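Exo-beta-1,3-glucanase (Streptomyces sp. SirexAA-E, PDB 4PEY) hydrolyses beta-1,3-glucans such as laminarin and its oligosaccharides from their non-reducing ends, releasing glucose and laminaribiose. Local coordinates at residues Phe434-Asn439 with Gln456-Tyr461; Lys440-Trp445 with Tyr477-Val482; Val410-Asn415 with Ala460-Asp465. The protein carries 1 engineered substitution. All blocks are in the same frame, centred on the assembly; numbering follows the deposited sequence.

Overall arrangement
Interactions 1 and 2 join neighbouring coils of a parallel beta-helix, whereas interaction 3 links loops one coil further apart; all three lie on one side of the chain's centre. Interaction 1 pairs strands 429-436 and 450-458 at the sugar site. Segment 440-445 follows 434-439 at once and enters the eight-stranded parallel sheet of interaction 2, while interactions 1 and 3 share Ala-460 and Tyr-461. The centres of interactions 1 and 2 are about 10 Å apart, the two joined by the Lys-459 to Asp-442 salt bridge; those of 1 and 3 are about 12 Å apart. Interactions 2 and 3 do not touch, so interaction 1 connects the parallel sheet with the loops.

Interaction 1: residues Phe434-Asn439 with Gln456-Tyr461; sequences FVEHFN and QNAKAY. Engineered in segment 456-461: Ala-458 (natural residue Glu). With BGC (beta-D-glucopyranose), chain B; BGC (beta-D-glucopyranose), chain C.
With CG of Glu-436 beside its own backbone N (chi1 -50°) and the chain extended beyond it, the carboxylate reaches the sugar, while Gln-456, CG anti to the backbone N, folds back at chi2 (-90°) to bring its amide against that carboxylate. Gln-456 NE2 gives a nearly straight bond of 3.0 Å to Glu-436 OE2; the acceptor lies in the amide plane, yet the amide comes from above the carboxylate plane, the two groups standing almost perpendicular. Both carboxylate oxygens also accept from the chain B glucose, OE1 from O3 and OE2 from O2 at 2.6 Å. OE1 takes a further bond from Trp-400, and the substrate-binding Gln-130 holds Gln-456 OE1, which helps fix both groups.

His-437 works with both ring nitrogens. ND1 donates to Lys-459 O (3.1 Å), which lies in the ring plane although the donor stands above the carbonyl plane, and NE2 donates to glucose O3 at 2.8 Å. Bound at both nitrogens, the imidazole has its rotation fixed, and its edge is turned to the face of Tyr-461 in a T-shaped pair with planes at 72°; CE1 comes within 3.3 Å of Tyr-461 CZ. CB of Ala-458, engineered from the natural Glu, lies beside this group, 3.4 Å from Glu-436 OE2.

The backbones supply the parallel frame: Val-435 N donates to Gln-456 O and His-437 N to Ala-458 O. Asn-457, its OD1 bonded to Ser-496, gives ND2 to Val-435 O at 2.9 Å; Ala-458 N stays 3.9 Å from Val-435 O, with no partner in the model. Adjacent coils of a parallel beta-helix end here in a family 55 substrate site: Glu-436, His-437 and Tyr-461 bind sugar, and the natural Glu at 458 is the inferred proton donor.

Interaction 2: residues Lys440-Trp445 with Tyr477-Val482; sequences KYDVQW and YAAYKV
Lys-440 and Tyr-477 meet through the one hydrogen bond between side chains in this contact, NZ donating to the phenol OH at 2.9 Å. The lysine chain follows the ring out toward its hydroxyl, and its bend at the last torsion (chi4 -60°) turns the ammonium group in toward that oxygen. The other direct hydrogen bonds belong to the backbone ladder: Val-443 N to Ala-479 O, Lys-481 N to Val-443 O, and Trp-445 N to Lys-481 O at 2.7 Å. They set Val-443, Gln-444 and Trp-445 in parallel register with Tyr-480, Lys-481 and Val-482.

Aromatic contacts build a layered group at the start of the strands. CB of Lys-440 sits over the centre of the Tyr-477 face, 3.8 Å from the ring centroid. That ring in turn directs an edge, with CD2 foremost, at the face of Tyr-441 in a T-shaped pair whose planes stand at 84°. On the opposite face of Tyr-441 lies Lys-481, its CD 3.6 Å from the ring centroid, so the tyrosine is held between an aromatic edge and an aliphatic chain. Its OH is bonded to Asn-471.

Apolar contact continues on the sheet face carrying Val-443, Tyr-480 and Trp-445. CG1 of Val-443 lies 3.8 Å from Tyr-480 CD2, and the indole's CE3 approaches Tyr-480 OH, an oxygen bonded to His-489 and Thr-452.

Asp-442 carries the contact toward the substrate side through its salt bridge to Lys-459. Strands 443-445 and 480-482 are neighbours in a parallel sheet, flanked by 419-423 beyond the first and 512-513 beyond the second, while Tyr-480 packs against strands 450-458 and 489-498 across the beta-helix interior.

Interaction 3: residues Val410-Asn415 with Ala460-Asp465; sequences VGWETN and AYDAPD. With BGC (beta-D-glucopyranose), chain C; BGC (beta-D-glucopyranose), chain B.
No regular strand or direct hydrogen bond joins Trp-412 to the 460-465 loop; the two backbones come closest at Trp-412 and Asp-462, with CA atoms 5.9 Å apart, and the 410-415 turn is closed by Asn-415 N bonding to Gly-411 O. A second tie within the turn runs from Gly-411 N to Asn-415 OD1 at 2.9 Å.

Trp-412 dominates the side-chain contact. Its CG is anti to the backbone N (chi1 -175°), which lays the indole against Ala-463 and Pro-464. Both touch one face by CH-pi contacts: Pro-464 CD stands 3.5 Å from the centroid of the five-membered ring, almost exactly on its normal, and Ala-463 CA is 3.8 Å from that of the six-membered ring. At the indole's edge, in plane, come Ala-460 CB and Asp-462 OD1, the latter 3.4 Å from Trp-412 CE3 with the carboxylate nearly perpendicular to the ring. Asp-462 has its charged partner in Arg-403, a substrate-binding residue.

The contact bridges two loops of the beta-helix, one linking strand 399-403 to 419-423, the other 450-458 to 470-471. The coil carrying strand 429-436 lies between them, and Asn-439 ND2, from the segment following that strand, bonds Trp-412 O.

Interaction 1: residues Phe434-Asn439 with Gln456-Tyr461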
loop_
_atom_site.group_PDB
_atom_site.type_symbol
_atom_site.label_atom_id
_atom_site.label_comp_id
_atom_site.label_asym_id
_atom_site.label_seq_id
_atom_site.Cartn_x
_atom_site.Cartn_y
_atom_site.Cartn_z
ATOM N N PHE A 434 -2.113 4.784 -3.413
ATOM C CA PHE A 434 -3.431 5.041 -2.825
ATOM C C PHE A 434 -3.282 6.200 -1.846
ATOM O O PHE A 434 -2.574 6.059 -0.849
ATOM C CB PHE A 434 -3.967 3.821 -2.056
ATOM C CG PHE A 434 -4.130 2.551 -2.869
ATOM C CD1 PHE A 434 -3.026 1.814 -3.277
ATOM C CD2 PHE A 434 -5.404 2.045 -3.134
ATOM C CE1 PHE A 434 -3.181 0.632 -3.985
ATOM C CE2 PHE A 434 -5.575 0.854 -3.822
ATOM C CZ PHE A 434 -4.458 0.137 -4.250
ATOM N N VAL A 435 -3.920 7.339 -2.108
ATOM C CA VAL A 435 -3.765 8.512 -1.239
ATOM C C VAL A 435 -5.109 9.215 -1.100
ATOM O O VAL A 435 -5.733 9.537 -2.117
ATOM C CB VAL A 435 -2.713 9.516 -1.791
ATOM C CG1 VAL A 435 -2.465 10.644 -0.781
ATOM C CG2 VAL A 435 -1.400 8.810 -2.122
ATOM N N GLU A 436 -5.558 9.454 0.136
ATOM C CA GLU A 436 -6.940 9.921 0.361
ATOM C C GLU A 436 -7.163 10.937 1.473
ATOM O O GLU A 436 -6.577 10.826 2.558
ATOM C CB GLU A 436 -7.859 8.743 0.684
ATOM C CG GLU A 436 -7.805 7.556 -0.256
ATOM C CD GLU A 436 -8.849 6.548 0.137
ATOM O OE1 GLU A 436 -8.639 5.865 1.169
ATOM O OE2 GLU A 436 -9.904 6.487 -0.542
ATOM N N HIS A 437 -8.044 11.898 1.170
ATOM C CA HIS A 437 -8.764 12.759 2.117
ATOM C C HIS A 437 -7.987 13.967 2.654
ATOM O O HIS A 437 -8.440 14.604 3.606
ATOM C CB HIS A 437 -9.295 11.950 3.316
ATOM C CG HIS A 437 -10.084 10.733 2.940
ATOM N ND1 HIS A 437 -11.133 10.757 2.042
ATOM C CD2 HIS A 437 -9.977 9.445 3.355
ATOM C CE1 HIS A 437 -11.630 9.539 1.914
ATOM N NE2 HIS A 437 -10.943 8.724 2.696
ATOM N N PHE A 438 -6.862 14.320 2.033
ATOM C CA PHE A 438 -6.059 15.443 2.527
ATOM C C PHE A 438 -6.747 16.792 2.301
ATOM O O PHE A 438 -7.586 16.934 1.399
ATOM C CB PHE A 438 -4.661 15.372 1.901
ATOM C CG PHE A 438 -3.895 14.215 2.437
ATOM C CD1 PHE A 438 -3.101 14.362 3.567
ATOM C CD2 PHE A 438 -4.088 12.943 1.911
ATOM C CE1 PHE A 438 -2.463 13.271 4.123
ATOM C CE2 PHE A 438 -3.465 11.847 2.470
ATOM C CZ PHE A 438 -2.652 12.008 3.583
ATOM N N ASN A 439 -6.445 17.764 3.159
ATOM C CA ASN A 439 -7.141 19.052 3.075
ATOM C C ASN A 439 -6.764 19.826 1.811
ATOM O O ASN A 439 -7.566 20.619 1.313
ATOM C CB ASN A 439 -6.867 19.931 4.314
ATOM C CG ASN A 439 -7.366 19.311 5.613
ATOM O OD1 ASN A 439 -6.894 18.255 6.031
ATOM N ND2 ASN A 439 -8.287 19.999 6.288
ATOM N N GLN A 456 -5.320 5.617 -6.830
ATOM C CA GLN A 456 -6.664 5.713 -6.259
ATOM C C GLN A 456 -6.694 6.817 -5.222
ATOM O O GLN A 456 -5.895 6.814 -4.275
ATOM C CB GLN A 456 -7.110 4.391 -5.622
ATOM C CG GLN A 456 -8.572 4.427 -5.096
ATOM C CD GLN A 456 -8.696 4.891 -3.649
ATOM O OE1 GLN A 456 -7.988 4.405 -2.761
ATOM N NE2 GLN A 456 -9.601 5.845 -3.409
ATOM N N ASN A 457 -7.608 7.766 -5.411
ATOM C CA ASN A 457 -7.824 8.836 -4.458
ATOM C C ASN A 457 -9.296 9.000 -4.130
ATOM O O ASN A 457 -10.159 8.731 -4.970
ATOM C CB ASN A 457 -7.287 10.160 -5.002
ATOM C CG ASN A 457 -7.856 11.361 -4.268
ATOM O OD1 ASN A 457 -8.878 11.931 -4.667
ATOM N ND2 ASN A 457 -7.200 11.749 -3.181
ATOM N N ALA A 458 -9.580 9.421 -2.901
ATOM C CA ALA A 458 -10.865 10.035 -2.588
ATOM C C ALA A 458 -10.549 11.348 -1.908
ATOM O O ALA A 458 -9.619 11.419 -1.100
ATOM C CB ALA A 458 -11.729 9.146 -1.701
ATOM N N LYS A 459 -11.298 12.392 -2.245
ATOM C CA LYS A 459 -11.073 13.708 -1.659
ATOM C C LYS A 459 -11.616 13.757 -0.231
ATOM O O LYS A 459 -12.375 12.877 0.182
ATOM C CB LYS A 459 -11.714 14.794 -2.533
ATOM C CG LYS A 459 -11.024 14.986 -3.899
ATOM C CD LYS A 459 -9.556 15.412 -3.786
ATOM C CE LYS A 459 -9.381 16.725 -3.036
ATOM N NZ LYS A 459 -7.945 17.090 -2.829
ATOM N N ALA A 460 -11.198 14.765 0.528
ATOM C CA ALA A 460 -11.721 14.987 1.879
ATOM C C ALA A 460 -13.246 15.063 1.863
ATOM O O ALA A 460 -13.817 15.774 1.041
ATOM C CB ALA A 460 -11.141 16.271 2.470
ATOM N N TYR A 461 -13.899 14.346 2.777
ATOM C CA TYR A 461 -15.365 14.360 2.849
ATOM C C TYR A 461 -15.886 15.559 3.636
ATOM O O TYR A 461 -17.059 15.944 3.501
ATOM C CB TYR A 461 -15.914 13.095 3.515
ATOM C CG TYR A 461 -15.550 11.783 2.868
ATOM C CD1 TYR A 461 -15.045 11.725 1.572
ATOM C CD2 TYR A 461 -15.726 10.590 3.561
ATOM C CE1 TYR A 461 -14.719 10.503 0.986
ATOM C CE2 TYR A 461 -15.408 9.374 2.988
ATOM C CZ TYR A 461 -14.906 9.336 1.704
ATOM O OH TYR A 461 -14.589 8.125 1.139
HETATM C C2 BGC B . -12.684 5.245 1.187
HETATM C C3 BGC B . -11.908 4.976 2.472
HETATM C C4 BGC B . -12.831 5.131 3.670
HETATM C C5 BGC B . -14.030 4.211 3.513
HETATM C C6 BGC B . -14.957 4.314 4.715
HETATM C C1 BGC B . -14.015 4.490 1.149
HETATM O O2 BGC B . -11.878 4.889 0.072
HETATM O O3 BGC B . -10.842 5.895 2.589
HETATM O O4 BGC B . -12.143 4.850 4.867
HETATM O O5 BGC B . -14.736 4.611 2.361
HETATM O O6 BGC B . -15.603 5.567 4.700
HETATM C C2 BGC C . -16.552 4.207 -1.193
HETATM C C3 BGC C . -16.220 4.710 0.206
HETATM C C4 BGC C . -17.086 5.916 0.538
HETATM C C5 BGC C . -18.549 5.556 0.342
HETATM C C6 BGC C . -19.435 6.752 0.667
HETATM C C1 BGC C . -18.051 4.012 -1.384
HETATM O O2 BGC C . -15.914 2.963 -1.385
HETATM O O3 BGC C . -14.821 5.066 0.147
HETATM O O4 BGC C . -16.822 6.322 1.868
HETATM O O5 BGC C . -18.753 5.183 -1.010
HETATM O O6 BGC C . -20.791 6.376 0.539
HETATM O O HOH W 1 -8.481 15.202 -0.425
HETATM O O HOH W 2 -8.885 18.788 -0.442
#

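Interaction 2: residues Lys440-Trp445 with Tyr477-Val482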
loop_
_atom_site.group_PDB
_atom_site.type_symbol
_atom_site.label_atom_id
_atom_site.label_comp_id
_atom_site.label_asym_id
_atom_site.label_seq_id
_atom_site.Cartn_x
_atom_site.Cartn_y
_atom_site.Cartn_z
ATOM N N LYS A 440 -5.553 19.600 1.300
ATOM C CA LYS A 440 -5.102 20.253 0.072
ATOM C C LYS A 440 -4.703 19.203 -0.977
ATOM O O LYS A 440 -5.509 18.319 -1.273
ATOM C CB LYS A 440 -3.977 21.243 0.388
ATOM C CG LYS A 440 -4.459 22.321 1.371
ATOM C CD LYS A 440 -3.478 23.457 1.555
ATOM C CE LYS A 440 -4.050 24.496 2.520
ATOM N NZ LYS A 440 -5.333 25.080 2.020
ATOM N N TYR A 441 -3.506 19.296 -1.558
ATOM C CA TYR A 441 -3.105 18.342 -2.596
ATOM C C TYR A 441 -2.773 16.973 -2.014
ATOM O O TYR A 441 -1.818 16.840 -1.242
ATOM C CB TYR A 441 -1.869 18.828 -3.368
ATOM C CG TYR A 441 -2.022 20.105 -4.154
ATOM C CD1 TYR A 441 -2.914 20.195 -5.215
ATOM C CD2 TYR A 441 -1.230 21.209 -3.869
ATOM C CE1 TYR A 441 -3.033 21.365 -5.955
ATOM C CE2 TYR A 441 -1.336 22.373 -4.601
ATOM C CZ TYR A 441 -2.244 22.449 -5.641
ATOM O OH TYR A 441 -2.345 23.614 -6.369
ATOM N N ASP A 442 -3.511 15.941 -2.413
ATOM C CA ASP A 442 -3.181 14.598 -1.941
ATOM C C ASP A 442 -1.804 14.171 -2.449
ATOM O O ASP A 442 -0.988 13.691 -1.668
ATOM C CB ASP A 442 -4.262 13.607 -2.359
ATOM C CG ASP A 442 -5.648 14.092 -1.994
ATOM O OD1 ASP A 442 -6.148 14.995 -2.702
ATOM O OD2 ASP A 442 -6.234 13.591 -1.000
ATOM N N VAL A 443 -1.549 14.356 -3.743
ATOM C CA VAL A 443 -0.236 14.086 -4.323
ATOM C C VAL A 443 0.229 15.296 -5.121
ATOM O O VAL A 443 -0.541 15.855 -5.914
ATOM C CB VAL A 443 -0.253 12.835 -5.249
ATOM C CG1 VAL A 443 1.085 12.664 -5.977
ATOM C CG2 VAL A 443 -0.582 11.582 -4.445
ATOM N N GLN A 444 1.478 15.694 -4.888
ATOM C CA GLN A 444 2.116 16.716 -5.697
ATOM C C GLN A 444 3.431 16.156 -6.236
ATOM O O GLN A 444 4.189 15.518 -5.512
ATOM C CB GLN A 444 2.352 17.992 -4.881
ATOM C CG GLN A 444 3.030 19.104 -5.666
ATOM C CD GLN A 444 3.090 20.415 -4.903
ATOM O OE1 GLN A 444 2.852 20.462 -3.696
ATOM N NE2 GLN A 444 3.413 21.493 -5.610
ATOM N N TRP A 445 3.681 16.384 -7.520
ATOM C CA TRP A 445 4.875 15.857 -8.166
ATOM C C TRP A 445 5.655 17.012 -8.767
ATOM O O TRP A 445 5.170 17.673 -9.688
ATOM C CB TRP A 445 4.500 14.836 -9.246
ATOM C CG TRP A 445 5.501 13.731 -9.429
ATOM C CD1 TRP A 445 6.778 13.842 -9.921
ATOM C CD2 TRP A 445 5.299 12.345 -9.143
ATOM N NE1 TRP A 445 7.381 12.606 -9.951
ATOM C CE2 TRP A 445 6.495 11.669 -9.483
ATOM C CE3 TRP A 445 4.224 11.608 -8.635
ATOM C CZ2 TRP A 445 6.645 10.288 -9.329
ATOM C CZ3 TRP A 445 4.372 10.227 -8.483
ATOM C CH2 TRP A 445 5.577 9.583 -8.832
ATOM N N TYR A 477 -8.338 21.515 -4.486
ATOM C CA TYR A 477 -6.968 21.120 -4.765
ATOM C C TYR A 477 -6.974 19.789 -5.482
ATOM O O TYR A 477 -7.614 18.848 -5.015
ATOM C CB TYR A 477 -6.166 20.994 -3.467
ATOM C CG TYR A 477 -5.944 22.299 -2.739
ATOM C CD1 TYR A 477 -6.943 22.860 -1.950
ATOM C CD2 TYR A 477 -4.725 22.962 -2.830
ATOM C CE1 TYR A 477 -6.733 24.064 -1.280
ATOM C CE2 TYR A 477 -4.508 24.150 -2.171
ATOM C CZ TYR A 477 -5.510 24.701 -1.400
ATOM O OH TYR A 477 -5.260 25.886 -0.743
ATOM N N ALA A 478 -6.282 19.696 -6.615
ATOM C CA ALA A 478 -6.181 18.417 -7.319
ATOM C C ALA A 478 -5.781 17.260 -6.387
ATOM O O ALA A 478 -4.995 17.435 -5.451
ATOM C CB ALA A 478 -5.181 18.518 -8.468
ATOM N N ALA A 479 -6.322 16.077 -6.655
ATOM C CA ALA A 479 -5.852 14.855 -6.006
ATOM C C ALA A 479 -4.430 14.501 -6.440
ATOM O O ALA A 479 -3.696 13.843 -5.707
ATOM C CB ALA A 479 -6.785 13.715 -6.315
ATOM N N TYR A 480 -4.066 14.923 -7.649
ATOM C CA TYR A 480 -2.773 14.602 -8.232
ATOM C C TYR A 480 -2.340 15.781 -9.088
ATOM O O TYR A 480 -2.927 16.044 -10.139
ATOM C CB TYR A 480 -2.872 13.317 -9.047
ATOM C CG TYR A 480 -1.579 12.680 -9.522
ATOM C CD1 TYR A 480 -0.924 13.148 -10.661
ATOM C CD2 TYR A 480 -1.064 11.551 -8.885
ATOM C CE1 TYR A 480 0.240 12.534 -11.126
ATOM C CE2 TYR A 480 0.093 10.934 -9.330
ATOM C CZ TYR A 480 0.735 11.417 -10.463
ATOM O OH TYR A 480 1.876 10.791 -10.921
ATOM N N LYS A 481 -1.328 16.495 -8.608
ATOM C CA LYS A 481 -0.830 17.698 -9.252
ATOM C C LYS A 481 0.604 17.521 -9.717
ATOM O O LYS A 481 1.482 17.196 -8.920
ATOM C CB LYS A 481 -0.896 18.894 -8.301
ATOM C CG LYS A 481 -0.255 20.151 -8.888
ATOM C CD LYS A 481 -0.105 21.253 -7.872
ATOM C CE LYS A 481 0.563 22.484 -8.485
ATOM N NZ LYS A 481 -0.292 23.189 -9.488
ATOM N N VAL A 482 0.830 17.740 -11.008
ATOM C CA VAL A 482 2.172 17.842 -11.560
ATOM C C VAL A 482 2.482 19.323 -11.708
ATOM O O VAL A 482 1.739 20.047 -12.379
ATOM C CB VAL A 482 2.280 17.121 -12.918
ATOM C CG1 VAL A 482 3.692 17.228 -13.490
ATOM C CG2 VAL A 482 1.864 15.655 -12.765
#

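Interaction 3: residues Val410-Asn415 with Ala460-Asp465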
loop_
_atom_site.group_PDB
_atom_site.type_symbol
_atom_site.label_atom_id
_atom_site.label_comp_id
_atom_site.label_asym_id
_atom_site.label_seq_id
_atom_site.Cartn_x
_atom_site.Cartn_y
_atom_site.Cartn_z
ATOM N N VAL A 410 -11.305 12.761 14.465
ATOM C CA VAL A 410 -11.458 13.150 13.065
ATOM C C VAL A 410 -12.248 14.453 12.946
ATOM O O VAL A 410 -13.258 14.645 13.625
ATOM C CB VAL A 410 -12.170 12.031 12.254
ATOM C CG1 VAL A 410 -12.456 12.472 10.821
ATOM C CG2 VAL A 410 -11.334 10.748 12.267
ATOM N N GLY A 411 -11.776 15.354 12.092
ATOM C CA GLY A 411 -12.459 16.610 11.848
ATOM C C GLY A 411 -11.623 17.499 10.952
ATOM O O GLY A 411 -10.402 17.356 10.907
ATOM N N TRP A 412 -12.278 18.431 10.263
ATOM C CA TRP A 412 -11.611 19.302 9.300
ATOM C C TRP A 412 -10.375 19.976 9.909
ATOM O O TRP A 412 -9.357 20.158 9.242
ATOM C CB TRP A 412 -12.597 20.350 8.775
ATOM C CG TRP A 412 -12.040 21.219 7.683
ATOM C CD1 TRP A 412 -11.829 22.567 7.739
ATOM C CD2 TRP A 412 -11.623 20.803 6.376
ATOM N NE1 TRP A 412 -11.311 23.016 6.555
ATOM C CE2 TRP A 412 -11.164 21.957 5.701
ATOM C CE3 TRP A 412 -11.591 19.572 5.713
ATOM C CZ2 TRP A 412 -10.679 21.916 4.390
ATOM C CZ3 TRP A 412 -11.110 19.533 4.405
ATOM C CH2 TRP A 412 -10.664 20.699 3.759
ATOM N N GLU A 413 -10.463 20.330 11.184
ATOM C CA GLU A 413 -9.281 20.840 11.861
ATOM C C GLU A 413 -8.691 19.807 12.825
ATOM O O GLU A 413 -7.476 19.733 12.959
ATOM C CB GLU A 413 -9.596 22.155 12.580
ATOM C CG GLU A 413 -9.657 23.362 11.628
ATOM C CD GLU A 413 -8.461 23.431 10.665
ATOM O OE1 GLU A 413 -7.335 23.762 11.109
ATOM O OE2 GLU A 413 -8.649 23.151 9.456
ATOM N N THR A 414 -9.526 18.975 13.441
ATOM C CA THR A 414 -9.056 18.001 14.435
ATOM C C THR A 414 -7.976 17.048 13.906
ATOM O O THR A 414 -6.975 16.808 14.597
ATOM C CB THR A 414 -10.236 17.187 14.994
ATOM O OG1 THR A 414 -11.187 18.093 15.572
ATOM C CG2 THR A 414 -9.772 16.198 16.066
ATOM N N ASN A 415 -8.149 16.519 12.697
ATOM C CA ASN A 415 -7.057 15.757 12.093
ATOM C C ASN A 415 -6.636 16.343 10.743
ATOM O O ASN A 415 -6.415 15.623 9.767
ATOM C CB ASN A 415 -7.395 14.248 11.972
ATOM C CG ASN A 415 -8.426 13.918 10.892
ATOM O OD1 ASN A 415 -9.362 14.672 10.647
ATOM N ND2 ASN A 415 -8.268 12.741 10.270
ATOM N N ALA A 460 -11.198 14.765 0.528
ATOM C CA ALA A 460 -11.721 14.987 1.879
ATOM C C ALA A 460 -13.246 15.063 1.863
ATOM O O ALA A 460 -13.817 15.774 1.041
ATOM C CB ALA A 460 -11.141 16.271 2.470
ATOM N N TYR A 461 -13.899 14.346 2.777
ATOM C CA TYR A 461 -15.365 14.360 2.849
ATOM C C TYR A 461 -15.886 15.559 3.636
ATOM O O TYR A 461 -17.059 15.944 3.501
ATOM C CB TYR A 461 -15.914 13.095 3.515
ATOM C CG TYR A 461 -15.550 11.783 2.868
ATOM C CD1 TYR A 461 -15.045 11.725 1.572
ATOM C CD2 TYR A 461 -15.726 10.590 3.561
ATOM C CE1 TYR A 461 -14.719 10.503 0.986
ATOM C CE2 TYR A 461 -15.408 9.374 2.988
ATOM C CZ TYR A 461 -14.906 9.336 1.704
ATOM O OH TYR A 461 -14.589 8.125 1.139
ATOM N N ASP A 462 -15.027 16.123 4.481
ATOM C CA ASP A 462 -15.499 16.999 5.546
ATOM C C ASP A 462 -15.168 18.479 5.344
ATOM O O ASP A 462 -15.249 19.275 6.283
ATOM C CB ASP A 462 -14.973 16.504 6.909
ATOM C CG ASP A 462 -13.465 16.253 6.936
ATOM O OD1 ASP A 462 -12.787 16.353 5.892
ATOM O OD2 ASP A 462 -12.962 15.922 8.030
ATOM N N ALA A 463 -14.840 18.852 4.113
ATOM C CA ALA A 463 -14.709 20.263 3.770
ATOM C C ALA A 463 -16.025 20.961 4.106
ATOM O O ALA A 463 -17.082 20.538 3.646
ATOM C CB ALA A 463 -14.367 20.432 2.299
ATOM N N PRO A 464 -15.970 22.022 4.926
ATOM C CA PRO A 464 -17.233 22.607 5.397
ATOM C C PRO A 464 -17.959 23.441 4.343
ATOM O O PRO A 464 -19.190 23.561 4.391
ATOM C CB PRO A 464 -16.795 23.482 6.581
ATOM C CG PRO A 464 -15.359 23.774 6.347
ATOM C CD PRO A 464 -14.799 22.556 5.647
ATOM N N ASP A 465 -17.204 24.019 3.415
ATOM C CA ASP A 465 -17.785 24.862 2.383
ATOM C C ASP A 465 -16.780 25.058 1.256
ATOM O O ASP A 465 -15.633 24.599 1.345
ATOM C CB ASP A 465 -18.250 26.214 2.958
ATOM C CG ASP A 465 -17.159 26.946 3.737
ATOM O OD1 ASP A 465 -17.501 27.599 4.749
ATOM O OD2 ASP A 465 -15.975 26.894 3.348
HETATM C C2 BGC C . -16.552 4.207 -1.193
HETATM C C3 BGC C . -16.220 4.710 0.206
HETATM C C4 BGC C . -17.086 5.916 0.538
HETATM C C5 BGC C . -18.549 5.556 0.342
HETATM C C6 BGC C . -19.435 6.752 0.667
HETATM C C1 BGC C . -18.051 4.012 -1.384
HETATM O O2 BGC C . -15.914 2.963 -1.385
HETATM O O3 BGC C . -14.821 5.066 0.147
HETATM O O4 BGC C . -16.822 6.322 1.868
HETATM O O5 BGC C . -18.753 5.183 -1.010
HETATM O O6 BGC C . -20.791 6.376 0.539
HETATM C C2 BGC B . -12.684 5.245 1.187
HETATM C C3 BGC B . -11.908 4.976 2.472
HETATM C C4 BGC B . -12.831 5.131 3.670
HETATM C C5 BGC B . -14.030 4.211 3.513
HETATM C C6 BGC B . -14.957 4.314 4.715
HETATM C C1 BGC B . -14.015 4.490 1.149
HETATM O O2 BGC B . -11.878 4.889 0.072
HETATM O O3 BGC B . -10.842 5.895 2.589
HETATM O O4 BGC B . -12.143 4.850 4.867
HETATM O O5 BGC B . -14.736 4.611 2.361
HETATM O O6 BGC B . -15.603 5.567 4.700
#